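Local structure of glycosyl hydrolase BlGH5_18 (Bifidobacterium longum subsp. infantis, 7LQX) at residues Thr251-Leu255 and Asp295-Ala300. The protein is a family 5 glycoside hydrolase, subfamily 18, that probably takes part in the breakdown of N-glycans by this gut bacterium. Numbering follows the deposited sequence.
Sequences TAHAL and DTIAKA
Thr-251 and Lys-299 make the direct polar link between two neighbouring helices, 248-264 and 289-300, on the outside of the parallel-stranded (beta/alpha) barrel characteristic of family 5 enzymes; the axes of segments 251-255 and 295-300 come within 7.5 Å at 35°. Lys-299 NZ gives a weak hydrogen bond to Thr-251 OG1, 3.2 Å away, and further bonds to Gly-248 O and His-397 NE2. The lysine chain is extended beyond CG and lies across the backbone of the other helix, with CD 3.7 Å from Ala-252 CA, so its methylenes pack while its ammonium reaches the polar cluster.

Two waters add to this link. One fills the break in the helix at Leu-255: it accepts from Leu-255 N at 3.0 Å and donates to both Thr-251 O and Thr-296 O, so the backbone N-H that lacks its bond to the preceding turn is satisfied. The other joins Thr-251 OG1 to Asp-295 OD2, the latter bond being weak. Thr-251 O also receives a nearly straight CA-H...O contact from Thr-296 CA, 3.4 Å away with 164° at the hydrogen.

Apolar packing involves small groups: Thr-251 CG2 rests on Asp-295 CB, and Ala-254 CB on Thr-296 CG2 at 3.9 Å, beside Leu-274 and Val-277 of strand 272-277. Leu-255 holds both methyls beside Lys-299 O, CD2 at 3.4 Å, because its CG lies anti to the backbone N (chi1 173°). An alanine at Leu-255 would remove this branched end and is likely to leave a gap between the last turn of 289-300 and Trp-393 of helix 388-399. Close backbone approach, with one water standing in for the missing bond between Leu-255 N and Thr-251 O, implies that solvent is a structural part of this buried joint.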
# COMPACT_ATOMS: atom_id res chain seq x y z
N THR A 251 22.61 -10.71 -26.80
CA THR A 251 23.74 -10.41 -25.92
C THR A 251 24.31 -9.01 -26.13
O THR A 251 25.06 -8.54 -25.26
CB THR A 251 24.86 -11.44 -26.09
OG1 THR A 251 25.24 -11.50 -27.47
CG2 THR A 251 24.43 -12.81 -25.59
N ALA A 252 23.95 -8.33 -27.21
CA ALA A 252 24.40 -6.97 -27.47
C ALA A 252 23.49 -5.92 -26.87
O ALA A 252 23.81 -4.74 -26.94
CB ALA A 252 24.51 -6.72 -28.97
N HIS A 253 22.37 -6.30 -26.25
CA HIS A 253 21.37 -5.31 -25.88
C HIS A 253 21.91 -4.30 -24.87
O HIS A 253 21.60 -3.11 -24.95
CB HIS A 253 20.10 -5.98 -25.35
CG HIS A 253 18.98 -5.01 -25.10
ND1 HIS A 253 18.78 -4.41 -23.88
CD2 HIS A 253 18.03 -4.51 -25.93
CE1 HIS A 253 17.76 -3.58 -23.97
NE2 HIS A 253 17.28 -3.63 -25.20
N ALA A 254 22.68 -4.76 -23.88
CA ALA A 254 23.17 -3.84 -22.86
C ALA A 254 24.16 -2.85 -23.46
O ALA A 254 24.10 -1.65 -23.17
CB ALA A 254 23.81 -4.60 -21.70
N LEU A 255 25.08 -3.33 -24.30
CA LEU A 255 25.98 -2.44 -25.02
C LEU A 255 25.20 -1.43 -25.85
O LEU A 255 25.55 -0.24 -25.89
CB LEU A 255 26.88 -3.27 -25.94
CG LEU A 255 27.77 -2.46 -26.89
CD1 LEU A 255 28.70 -1.53 -26.14
CD2 LEU A 255 28.57 -3.39 -27.80
N ASP A 295 28.80 -13.16 -22.17
CA ASP A 295 28.78 -12.49 -23.47
C ASP A 295 28.21 -11.08 -23.36
O ASP A 295 28.71 -10.15 -24.00
CB ASP A 295 27.94 -13.31 -24.45
CG ASP A 295 28.65 -14.55 -24.95
OD1 ASP A 295 29.88 -14.68 -24.75
OD2 ASP A 295 27.96 -15.40 -25.56
N THR A 296 27.16 -10.91 -22.56
CA THR A 296 26.59 -9.58 -22.38
C THR A 296 27.61 -8.61 -21.80
O THR A 296 27.70 -7.46 -22.25
CB THR A 296 25.35 -9.65 -21.49
OG1 THR A 296 24.31 -10.33 -22.20
CG2 THR A 296 24.85 -8.27 -21.11
N ILE A 297 28.38 -9.06 -20.81
CA ILE A 297 29.36 -8.18 -20.17
C ILE A 297 30.53 -7.92 -21.10
O ILE A 297 30.99 -6.78 -21.22
CB ILE A 297 29.79 -8.76 -18.81
CG1 ILE A 297 28.60 -8.70 -17.85
CG2 ILE A 297 30.98 -7.98 -18.26
CD1 ILE A 297 28.80 -9.51 -16.59
N ALA A 298 31.02 -8.94 -21.79
CA ALA A 298 32.12 -8.72 -22.72
C ALA A 298 31.73 -7.72 -23.80
O ALA A 298 32.55 -6.90 -24.23
CB ALA A 298 32.54 -10.04 -23.36
N LYS A 299 30.48 -7.76 -24.25
CA LYS A 299 30.02 -6.76 -25.22
C LYS A 299 29.87 -5.40 -24.57
O LYS A 299 30.33 -4.39 -25.10
CB LYS A 299 28.73 -7.22 -25.89
CG LYS A 299 28.94 -8.34 -26.91
CD LYS A 299 27.68 -8.67 -27.70
CE LYS A 299 27.89 -9.77 -28.70
NZ LYS A 299 26.77 -9.81 -29.70
N ALA A 300 29.22 -5.33 -23.40
CA ALA A 300 29.02 -4.04 -22.75
C ALA A 300 30.34 -3.33 -22.50
O ALA A 300 30.42 -2.10 -22.61
CB ALA A 300 28.24 -4.22 -21.44
O HOH W 1 25.75 -6.22 -24.06
O HOH W 2 27.13 -13.37 -28.01